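Local coordinates for protein putative Ribokinase II (Escherichia coli O6, PDB 3IQ0) that probably phosphorylates a sugar such as ribose at the expense of ATP, binding ATP and magnesium as a pfkB-family (ribokinase-like) kinase, at residues Y194-G199 and K223-K228; H135-S140 and S165-I170; D260-A265 and R278-A283. All coordinates share one frame; numbering follows the deposited sequence.

Contact 1. Residues Y194-G199 and K223-K228. With ATP (adenosine-5'-triphosphate), chain G.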
loop_
_atom_site.group_PDB
_atom_site.type_symbol
_atom_site.label_atom_id
_atom_site.label_comp_id
_atom_site.label_asym_id
_atom_site.label_seq_id
_atom_site.Cartn_x
_atom_site.Cartn_y
_atom_site.Cartn_z
ATOM N N TYR B 194 -28.966 4.427 15.256
ATOM C CA TYR B 194 -27.907 5.374 14.921
ATOM C C TYR B 194 -26.902 5.442 16.069
ATOM O O TYR B 194 -27.284 5.678 17.215
ATOM C CB TYR B 194 -28.527 6.755 14.680
ATOM C CG TYR B 194 -27.622 7.730 13.967
ATOM C CD1 TYR B 194 -26.845 7.321 12.880
ATOM C CD2 TYR B 194 -27.558 9.066 14.358
ATOM C CE1 TYR B 194 -26.024 8.216 12.201
ATOM C CE2 TYR B 194 -26.736 9.974 13.686
ATOM C CZ TYR B 194 -25.973 9.538 12.611
ATOM O OH TYR B 194 -25.138 10.410 11.959
HETATM N N MSE B 195 -25.620 5.245 15.771
HETATM C CA MSE B 195 -24.598 5.258 16.817
HETATM C C MSE B 195 -23.442 6.236 16.577
HETATM O O MSE B 195 -22.286 5.840 16.422
HETATM C CB MSE B 195 -24.059 3.835 17.008
HETATM C CG MSE B 195 -25.153 2.810 17.285
HETATM SE SE MSE B 195 -24.470 1.004 17.505
HETATM C CE MSE B 195 -24.474 0.481 15.686
ATOM N N PRO B 196 -23.742 7.542 16.565
ATOM C CA PRO B 196 -22.699 8.542 16.340
ATOM C C PRO B 196 -21.879 8.794 17.591
ATOM O O PRO B 196 -22.346 8.565 18.704
ATOM C CB PRO B 196 -23.502 9.775 15.957
ATOM C CG PRO B 196 -24.665 9.666 16.886
ATOM C CD PRO B 196 -25.049 8.193 16.767
ATOM N N SER B 197 -20.651 9.259 17.409
ATOM C CA SER B 197 -19.831 9.595 18.556
ATOM C C SER B 197 -20.218 11.036 18.879
ATOM O O SER B 197 -20.823 11.720 18.056
ATOM C CB SER B 197 -18.348 9.518 18.209
ATOM O OG SER B 197 -18.017 10.421 17.176
ATOM N N GLU B 198 -19.873 11.487 20.077
ATOM C CA GLU B 198 -20.192 12.840 20.517
ATOM C C GLU B 198 -19.863 13.885 19.454
ATOM O O GLU B 198 -20.662 14.784 19.182
ATOM C CB GLU B 198 -19.419 13.137 21.804
ATOM C CG GLU B 198 -19.968 14.267 22.642
ATOM C CD GLU B 198 -19.382 14.266 24.043
ATOM O OE1 GLU B 198 -18.141 14.349 24.169
ATOM O OE2 GLU B 198 -20.161 14.178 25.018
ATOM N N GLY B 199 -18.686 13.756 18.848
ATOM C CA GLY B 199 -18.261 14.707 17.834
ATOM C C GLY B 199 -18.818 14.495 16.439
ATOM O O GLY B 199 -18.460 15.227 15.514
ATOM N N LYS B 223 -35.136 4.737 15.532
ATOM C CA LYS B 223 -35.736 4.286 16.775
ATOM C C LYS B 223 -34.823 4.452 17.981
ATOM O O LYS B 223 -35.285 4.753 19.080
ATOM C CB LYS B 223 -36.162 2.822 16.635
ATOM C CG LYS B 223 -37.189 2.600 15.533
ATOM C CD LYS B 223 -37.519 1.128 15.335
ATOM C CE LYS B 223 -38.509 0.937 14.190
ATOM N NZ LYS B 223 -38.011 1.520 12.906
ATOM N N GLU B 224 -33.524 4.255 17.772
ATOM C CA GLU B 224 -32.554 4.369 18.852
ATOM C C GLU B 224 -31.309 5.112 18.420
ATOM O O GLU B 224 -30.782 4.893 17.333
ATOM C CB GLU B 224 -32.157 2.981 19.354
ATOM C CG GLU B 224 -33.288 2.219 20.024
ATOM C CD GLU B 224 -32.954 0.761 20.253
ATOM O OE1 GLU B 224 -32.823 0.019 19.265
ATOM O OE2 GLU B 224 -32.818 0.353 21.420
ATOM N N VAL B 225 -30.850 6.000 19.287
ATOM C CA VAL B 225 -29.648 6.775 19.039
ATOM C C VAL B 225 -28.728 6.534 20.225
ATOM O O VAL B 225 -29.054 6.908 21.357
ATOM C CB VAL B 225 -29.957 8.282 18.939
ATOM C CG1 VAL B 225 -28.668 9.074 18.730
ATOM C CG2 VAL B 225 -30.928 8.527 17.796
ATOM N N ILE B 226 -27.606 5.869 19.973
ATOM C CA ILE B 226 -26.642 5.595 21.030
ATOM C C ILE B 226 -25.433 6.496 20.820
ATOM O O ILE B 226 -24.689 6.335 19.852
ATOM C CB ILE B 226 -26.180 4.116 21.030
ATOM C CG1 ILE B 226 -27.337 3.191 21.399
ATOM C CG2 ILE B 226 -25.069 3.923 22.039
ATOM C CD1 ILE B 226 -28.324 2.948 20.290
ATOM N N VAL B 227 -25.243 7.453 21.725
ATOM C CA VAL B 227 -24.124 8.379 21.608
ATOM C C VAL B 227 -22.932 7.988 22.459
ATOM O O VAL B 227 -23.035 7.847 23.680
ATOM C CB VAL B 227 -24.541 9.816 21.975
ATOM C CG1 VAL B 227 -23.322 10.723 21.985
ATOM C CG2 VAL B 227 -25.560 10.327 20.967
ATOM N N LYS B 228 -21.800 7.810 21.790
ATOM C CA LYS B 228 -20.546 7.453 22.439
ATOM C C LYS B 228 -19.841 8.748 22.837
ATOM O O LYS B 228 -19.711 9.661 22.025
ATOM C CB LYS B 228 -19.690 6.641 21.462
ATOM C CG LYS B 228 -20.269 5.266 21.164
ATOM C CD LYS B 228 -19.741 4.704 19.861
ATOM C CE LYS B 228 -20.299 5.467 18.675
ATOM N NZ LYS B 228 -19.786 4.943 17.384
HETATM P PG ATP G . -14.337 5.738 16.261
HETATM O O1G ATP G . -13.045 4.995 16.471
HETATM O O2G ATP G . -14.223 6.775 15.174
HETATM O O3G ATP G . -15.466 4.765 15.918
HETATM P PB ATP G . -15.952 6.758 18.517
HETATM O O1B ATP G . -15.988 8.203 18.911
HETATM O O2B ATP G . -17.081 6.145 17.763
HETATM O O3B ATP G . -14.616 6.471 17.665
HETATM P PA ATP G . -15.075 6.525 21.228
HETATM O O1A ATP G . -13.578 6.688 21.089
HETATM O O2A ATP G . -15.923 7.666 21.645
HETATM O O3A ATP G . -15.672 5.930 19.834
HETATM O "O5'" ATP G . -15.820 5.091 22.035
HETATM C "C5'" ATP G . -16.248 3.835 22.312
HETATM C "C4'" ATP G . -16.934 3.890 23.654
HETATM O "O4'" ATP G . -15.803 3.311 24.317
HETATM C "C3'" ATP G . -17.069 5.221 24.473
HETATM O "O3'" ATP G . -18.322 5.873 24.357
HETATM C "C2'" ATP G . -16.714 4.775 25.824
HETATM O "O2'" ATP G . -17.849 4.197 26.482
HETATM C "C1'" ATP G . -15.587 3.809 25.619
HETATM N N9 ATP G . -14.241 4.513 25.687
HETATM C C8 ATP G . -13.469 5.055 24.666
HETATM N N7 ATP G . -12.331 5.599 25.125
HETATM C C5 ATP G . -12.321 5.421 26.445
HETATM C C6 ATP G . -11.414 5.757 27.595
HETATM N N6 ATP G . -10.267 6.390 27.348
HETATM N N1 ATP G . -11.788 5.381 28.904
HETATM C C2 ATP G . -12.979 4.717 29.208
HETATM N N3 ATP G . -13.865 4.382 28.181
HETATM C C4 ATP G . -13.592 4.709 26.832
#
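Tyr194 and Val225 pair in parallel where two neighbouring strands of the central sheet of the ribokinase fold run side by side, and from there the chain 195-198 follows strand 224-228 toward the ATP phosphates. Tyr194 N donates to Glu224 O (2.8 Å) and Tyr194 O accepts from Ile226 N. Farther on, Lys228 N reaches Pro196 O, and Glu198 N closes on Lys228 O (2.7 Å). Between these bonds the side chains sort onto two sides. Met195, a selenomethionine, and Ile226 lie alongside each other and point the same way, with Met195 CG 4.1 Å from Ile226 CB, and helix 258-271 covers the isoleucine through Phe262 and Trp266. Pro196 meets the valines instead: its CD approaches Val225 CG1 and its CG approaches Val227 CG2, each at 4.2 Å. The same CD rests over the rim of one face of the Tyr194 ring, whose edge-to-face partner is Phe217. Glu198 lays CB against Lys228 O and sends its carboxylate to Arg229. Lys228 turns back at chi3 (-70°), which brings NZ to the carbonyl oxygen of Met195; Asp167 forms a salt bridge with the same ammonium group. The lysine thus ties the strand end to the nucleotide: its NZ donates to Met195 O (2.8 Å, 27° out of that carbonyl's plane) and to ATP O2B (3.0 Å).

Contact 2. Residues H135-S140 and S165-I170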
loop_
_atom_site.group_PDB
_atom_site.type_symbol
_atom_site.label_atom_id
_atom_site.label_comp_id
_atom_site.label_asym_id
_atom_site.label_seq_id
_atom_site.Cartn_x
_atom_site.Cartn_y
_atom_site.Cartn_z
ATOM N N HIS B 135 -25.203 -3.922 9.701
ATOM C CA HIS B 135 -24.526 -2.762 10.253
ATOM C C HIS B 135 -23.643 -2.061 9.230
ATOM O O HIS B 135 -22.865 -2.693 8.518
ATOM C CB HIS B 135 -23.681 -3.171 11.449
ATOM C CG HIS B 135 -22.963 -2.027 12.084
ATOM N ND1 HIS B 135 -23.592 -1.123 12.909
ATOM C CD2 HIS B 135 -21.684 -1.601 11.960
ATOM C CE1 HIS B 135 -22.730 -0.187 13.267
ATOM N NE2 HIS B 135 -21.567 -0.453 12.705
ATOM N N ILE B 136 -23.770 -0.740 9.173
ATOM C CA ILE B 136 -23.002 0.062 8.233
ATOM C C ILE B 136 -22.039 1.019 8.929
ATOM O O ILE B 136 -22.411 1.700 9.880
ATOM C CB ILE B 136 -23.944 0.886 7.324
ATOM C CG1 ILE B 136 -24.753 -0.057 6.434
ATOM C CG2 ILE B 136 -23.139 1.836 6.454
ATOM C CD1 ILE B 136 -25.909 0.629 5.731
HETATM N N MSE B 137 -20.798 1.042 8.450
HETATM C CA MSE B 137 -19.761 1.932 8.967
HETATM C C MSE B 137 -19.641 3.076 7.954
HETATM O O MSE B 137 -19.370 2.836 6.778
HETATM C CB MSE B 137 -18.412 1.209 9.053
HETATM C CG MSE B 137 -18.293 0.207 10.177
HETATM SE SE MSE B 137 -18.340 1.116 11.873
HETATM C CE MSE B 137 -18.151 -0.427 13.029
ATOM N N GLY B 138 -19.851 4.307 8.406
ATOM C CA GLY B 138 -19.747 5.436 7.500
ATOM C C GLY B 138 -18.372 5.546 6.861
ATOM O O GLY B 138 -18.226 6.093 5.764
ATOM N N SER B 139 -17.363 5.009 7.539
ATOM C CA SER B 139 -15.993 5.050 7.040
ATOM C C SER B 139 -15.806 4.272 5.744
ATOM O O SER B 139 -14.766 4.380 5.097
ATOM C CB SER B 139 -15.039 4.495 8.093
ATOM O OG SER B 139 -15.333 3.131 8.344
ATOM N N SER B 140 -16.810 3.491 5.369
ATOM C CA SER B 140 -16.731 2.694 4.150
ATOM C C SER B 140 -17.239 3.425 2.912
ATOM O O SER B 140 -16.905 3.058 1.790
ATOM C CB SER B 140 -17.531 1.400 4.315
ATOM O OG SER B 140 -17.092 0.669 5.442
ATOM N N SER B 165 -28.341 -0.731 11.329
ATOM C CA SER B 165 -27.648 0.056 12.346
ATOM C C SER B 165 -26.613 0.849 11.566
ATOM O O SER B 165 -26.075 0.368 10.566
ATOM C CB SER B 165 -26.974 -0.843 13.397
ATOM O OG SER B 165 -26.133 -1.807 12.793
ATOM N N PHE B 166 -26.325 2.059 12.020
ATOM C CA PHE B 166 -25.395 2.916 11.294
ATOM C C PHE B 166 -24.480 3.697 12.222
ATOM O O PHE B 166 -24.945 4.368 13.149
ATOM C CB PHE B 166 -26.218 3.864 10.408
ATOM C CG PHE B 166 -25.408 4.908 9.677
ATOM C CD1 PHE B 166 -24.177 4.598 9.108
ATOM C CD2 PHE B 166 -25.923 6.187 9.489
ATOM C CE1 PHE B 166 -23.470 5.543 8.353
ATOM C CE2 PHE B 166 -25.225 7.143 8.733
ATOM C CZ PHE B 166 -23.995 6.814 8.165
ATOM N N ASP B 167 -23.177 3.593 11.968
ATOM C CA ASP B 167 -22.159 4.282 12.748
ATOM C C ASP B 167 -21.440 5.266 11.821
ATOM O O ASP B 167 -20.637 4.869 10.978
ATOM C CB ASP B 167 -21.152 3.280 13.312
ATOM C CG ASP B 167 -20.021 3.953 14.056
ATOM O OD1 ASP B 167 -19.776 5.151 13.823
ATOM O OD2 ASP B 167 -19.363 3.274 14.867
ATOM N N PRO B 168 -21.705 6.569 11.990
ATOM C CA PRO B 168 -21.116 7.639 11.186
ATOM C C PRO B 168 -19.662 7.990 11.488
ATOM O O PRO B 168 -19.353 9.157 11.723
ATOM C CB PRO B 168 -22.046 8.811 11.471
ATOM C CG PRO B 168 -22.294 8.635 12.935
ATOM C CD PRO B 168 -22.571 7.136 13.042
ATOM N N ASN B 169 -18.775 6.999 11.467
ATOM C CA ASN B 169 -17.364 7.253 11.746
ATOM C C ASN B 169 -16.685 7.727 10.468
ATOM O O ASN B 169 -15.698 7.147 10.021
ATOM C CB ASN B 169 -16.683 5.981 12.272
ATOM C CG ASN B 169 -16.613 4.878 11.233
ATOM O OD1 ASN B 169 -17.551 4.670 10.474
ATOM N ND2 ASN B 169 -15.495 4.152 11.207
ATOM N N ILE B 170 -17.228 8.795 9.890
ATOM C CA ILE B 170 -16.720 9.360 8.640
ATOM C C ILE B 170 -15.602 10.377 8.815
ATOM O O ILE B 170 -15.367 10.887 9.909
ATOM C CB ILE B 170 -17.852 10.080 7.854
ATOM C CG1 ILE B 170 -19.043 9.145 7.659
ATOM C CG2 ILE B 170 -17.348 10.535 6.499
ATOM C CD1 ILE B 170 -20.112 9.351 8.676
#
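His135 and Ser165, Ile136 and Phe166, and Met137 and Asp167 are matched in parallel across the two strands of a right-handed beta-alpha-beta unit. Backbone bonds set this register: Ile136 N to Ser165 O, Asp167 N to Ile136 O (2.9 Å, 172° at the hydrogen) and, just past the strands, Gly138 N to Asp167 O (2.7 Å). Among the side-chain polar contacts, Ser165 OG sits at the edge of the imidazole, near its plane, in a short hydrogen bond with His135 ND1 (2.6 Å). Asn169, its CG lodged between backbone N and carbonyl carbon (chi1 66°), folds OD1 back to accept from Ser139 N at 3.0 Å, the donor standing well above the amide plane; Asn169 also touches ATP. Ser139 OG is held by Glu11, and the carboxylate of Asp167 by Lys228. The apolar pair is Ile136 and Phe166, with Ile136 CG2 4.0 Å from Phe166 CD1. Van der Waals contacts complete the fit: the edge of the Phe166 ring runs past Ile136 O to Gly138 CA, Gly138 O lies 3.7 Å from Ile170 CG1, and on the other face Met137, present as selenomethionine, sets SE 3.8 Å from both CB and OD2 of Asp167. Helices 144-159 and 178-189 cover the Ile136–Phe166 face, helix 39-49 covers Met137, and strands 5-9 and 193-194 flank the pair within the sheet.

Contact 3. Residues D260-A265 and R278-A283. With ATP (adenosine-5'-triphosphate), chain G.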
loop_
_atom_site.group_PDB
_atom_site.type_symbol
_atom_site.label_atom_id
_atom_site.label_comp_id
_atom_site.label_asym_id
_atom_site.label_seq_id
_atom_site.Cartn_x
_atom_site.Cartn_y
_atom_site.Cartn_z
ATOM N N ASP B 260 -15.654 0.782 17.461
ATOM C CA ASP B 260 -16.046 -0.435 16.750
ATOM C C ASP B 260 -16.451 -1.522 17.748
ATOM O O ASP B 260 -17.429 -2.234 17.541
ATOM C CB ASP B 260 -14.891 -0.943 15.879
ATOM C CG ASP B 260 -14.314 0.142 14.972
ATOM O OD1 ASP B 260 -15.067 1.060 14.585
ATOM O OD2 ASP B 260 -13.109 0.062 14.630
ATOM N N CYS B 261 -15.691 -1.648 18.829
ATOM C CA CYS B 261 -15.989 -2.645 19.847
ATOM C C CYS B 261 -17.258 -2.266 20.582
ATOM O O CYS B 261 -18.111 -3.118 20.841
ATOM C CB CYS B 261 -14.823 -2.773 20.823
ATOM S SG CYS B 261 -13.424 -3.693 20.125
ATOM N N PHE B 262 -17.388 -0.987 20.916
ATOM C CA PHE B 262 -18.588 -0.508 21.587
ATOM C C PHE B 262 -19.779 -0.907 20.711
ATOM O O PHE B 262 -20.788 -1.407 21.206
ATOM C CB PHE B 262 -18.561 1.025 21.714
ATOM C CG PHE B 262 -19.826 1.613 22.291
ATOM C CD1 PHE B 262 -19.899 1.951 23.631
ATOM C CD2 PHE B 262 -20.952 1.791 21.497
ATOM C CE1 PHE B 262 -21.075 2.457 24.186
ATOM C CE2 PHE B 262 -22.140 2.296 22.038
ATOM C CZ PHE B 262 -22.198 2.628 23.388
ATOM N N GLY B 263 -19.644 -0.679 19.406
ATOM C CA GLY B 263 -20.709 -0.994 18.467
ATOM C C GLY B 263 -21.063 -2.467 18.380
ATOM O O GLY B 263 -22.243 -2.831 18.414
ATOM N N GLY B 264 -20.050 -3.315 18.243
ATOM C CA GLY B 264 -20.304 -4.745 18.164
ATOM C C GLY B 264 -20.968 -5.225 19.437
ATOM O O GLY B 264 -21.928 -6.003 19.399
ATOM N N ALA B 265 -20.454 -4.756 20.570
ATOM C CA ALA B 265 -21.003 -5.131 21.870
ATOM C C ALA B 265 -22.486 -4.764 21.979
ATOM O O ALA B 265 -23.303 -5.575 22.421
ATOM C CB ALA B 265 -20.218 -4.452 22.978
ATOM N N ARG B 278 -28.865 -2.634 30.138
ATOM C CA ARG B 278 -27.799 -3.619 30.251
ATOM C C ARG B 278 -26.835 -3.489 29.074
ATOM O O ARG B 278 -25.617 -3.438 29.251
ATOM C CB ARG B 278 -28.384 -5.030 30.275
ATOM C CG ARG B 278 -28.623 -5.589 31.656
ATOM C CD ARG B 278 -27.406 -6.358 32.142
ATOM N NE ARG B 278 -27.781 -7.679 32.639
ATOM C CZ ARG B 278 -28.441 -8.585 31.921
ATOM N NH1 ARG B 278 -28.801 -8.312 30.673
ATOM N NH2 ARG B 278 -28.749 -9.762 32.449
ATOM N N ALA B 279 -27.398 -3.427 27.874
ATOM C CA ALA B 279 -26.609 -3.315 26.659
ATOM C C ALA B 279 -25.700 -2.084 26.649
ATOM O O ALA B 279 -24.570 -2.148 26.166
ATOM C CB ALA B 279 -27.532 -3.301 25.451
ATOM N N LEU B 280 -26.186 -0.965 27.182
ATOM C CA LEU B 280 -25.381 0.243 27.209
ATOM C C LEU B 280 -24.201 0.113 28.172
ATOM O O LEU B 280 -23.097 0.570 27.871
ATOM C CB LEU B 280 -26.233 1.455 27.596
ATOM C CG LEU B 280 -25.524 2.802 27.424
ATOM C CD1 LEU B 280 -25.301 3.071 25.948
ATOM C CD2 LEU B 280 -26.359 3.915 28.042
ATOM N N GLN B 281 -24.422 -0.504 29.330
ATOM C CA GLN B 281 -23.330 -0.656 30.279
ATOM C C GLN B 281 -22.297 -1.644 29.733
ATOM O O GLN B 281 -21.102 -1.462 29.936
ATOM C CB GLN B 281 -23.846 -1.130 31.648
ATOM C CG GLN B 281 -24.057 -2.627 31.783
ATOM C CD GLN B 281 -24.506 -3.034 33.187
ATOM O OE1 GLN B 281 -23.841 -2.736 34.182
ATOM N NE2 GLN B 281 -25.638 -3.722 33.265
ATOM N N TYR B 282 -22.761 -2.687 29.045
ATOM C CA TYR B 282 -21.859 -3.690 28.466
ATOM C C TYR B 282 -21.054 -3.102 27.310
ATOM O O TYR B 282 -19.850 -3.331 27.208
ATOM C CB TYR B 282 -22.647 -4.914 27.990
ATOM C CG TYR B 282 -22.775 -5.980 29.058
ATOM C CD1 TYR B 282 -23.414 -5.709 30.264
ATOM C CD2 TYR B 282 -22.199 -7.238 28.888
ATOM C CE1 TYR B 282 -23.473 -6.657 31.276
ATOM C CE2 TYR B 282 -22.252 -8.195 29.895
ATOM C CZ TYR B 282 -22.889 -7.894 31.088
ATOM O OH TYR B 282 -22.924 -8.822 32.104
ATOM N N ALA B 283 -21.721 -2.345 26.441
ATOM C CA ALA B 283 -21.037 -1.712 25.321
ATOM C C ALA B 283 -19.995 -0.759 25.895
ATOM O O ALA B 283 -18.841 -0.763 25.478
ATOM C CB ALA B 283 -22.030 -0.942 24.454
HETATM P PG ATP G . -14.337 5.738 16.261
HETATM O O1G ATP G . -13.045 4.995 16.471
HETATM O O2G ATP G . -14.223 6.775 15.174
HETATM O O3G ATP G . -15.466 4.765 15.918
HETATM P PB ATP G . -15.952 6.758 18.517
HETATM O O1B ATP G . -15.988 8.203 18.911
HETATM O O2B ATP G . -17.081 6.145 17.763
HETATM O O3B ATP G . -14.616 6.471 17.665
HETATM P PA ATP G . -15.075 6.525 21.228
HETATM O O1A ATP G . -13.578 6.688 21.089
HETATM O O2A ATP G . -15.923 7.666 21.645
HETATM O O3A ATP G . -15.672 5.930 19.834
HETATM O "O5'" ATP G . -15.820 5.091 22.035
HETATM C "C5'" ATP G . -16.248 3.835 22.312
HETATM C "C4'" ATP G . -16.934 3.890 23.654
HETATM O "O4'" ATP G . -15.803 3.311 24.317
HETATM C "C3'" ATP G . -17.069 5.221 24.473
HETATM O "O3'" ATP G . -18.322 5.873 24.357
HETATM C "C2'" ATP G . -16.714 4.775 25.824
HETATM O "O2'" ATP G . -17.849 4.197 26.482
HETATM C "C1'" ATP G . -15.587 3.809 25.619
HETATM N N9 ATP G . -14.241 4.513 25.687
HETATM C C8 ATP G . -13.469 5.055 24.666
HETATM N N7 ATP G . -12.331 5.599 25.125
HETATM C C5 ATP G . -12.321 5.421 26.445
HETATM C C6 ATP G . -11.414 5.757 27.595
HETATM N N6 ATP G . -10.267 6.390 27.348
HETATM N N1 ATP G . -11.788 5.381 28.904
HETATM C C2 ATP G . -12.979 4.717 29.208
HETATM N N3 ATP G . -13.865 4.382 28.181
HETATM C C4 ATP G . -13.592 4.709 26.832
#
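The Phe262 ring carries the Ala283 methyl squarely over the centre of one face: Ala283 CB stands 3.6 Å from the ring centroid and 14° off the normal, a close CH-pi contact. The aliphatic part of Lys228 covers the opposite face, its CG near the ring centre and its CD 3.6 Å from Phe262 CD2, so the ring is sandwiched between methyl and lysine chain; Lys228 NZ goes on to an ATP phosphate. At the edge, Leu280 CD1 lies 4.0 Å from Phe262 CZ, and Ile226 CG2 abuts Phe262 CE2 at 3.4 Å. The ribose of ATP comes in obliquely, ATP C4' lying 3.5 Å from Phe262 CD1, and Phe262 CB also touches the C5' carbon. The first torsion explains this reach: with CG anti to the backbone N (chi1 175°), the ring extends from its helix across Ala283 and beside the nucleotide.

Away from the ring the helices meet through small residues. Ala265 CB touches Ala283 CA at 3.7 Å, and Ala283 CB nears the Phe262 carbonyl oxygen as well as the ring. The short segments run nearly antiparallel, 151° between their directions, with axes 8.8 Å apart at closest approach; no hydrogen bond crosses the interface. Farther along, Ala279 and Leu280 both touch Trp266, while Tyr282 turns to helix 303-312 and meets Phe274 edge-to-face.

Helices 258-271 and 276-290 thus form an antiparallel helical hairpin beside the ATP site. The next residue after the second segment, Asn284, hydrogen-bonds ATP. Asp260, its OD1 4.0 Å from ATP O3G, is the last residue of the GAGD sequence that marks pfkB-family sugar kinases; as in other members, GAGD opens the helix beside the nucleotide's phosphates.

Along the chain, helix 144-159 links the two strands of contact 2, strands 193-194 and 224-228 of contact 1 follow, and the helix pair of contact 3 comes last. Contacts 1 and 2 share the nine-stranded sheet, their centres about 11 Å apart, and are joined where Met195 N lies 2.8 Å from Phe166 O, a probable hydrogen bond. Contact 3 packs on the sheet, about 12 Å from contact 1 and 15 Å from contact 2 between centres; Met137 CE touches Asp260 OD1 at 3.8 Å. All three border ATP, so successive but separated elements of the chain assemble the nucleotide site from strand ends, loops and a helix start.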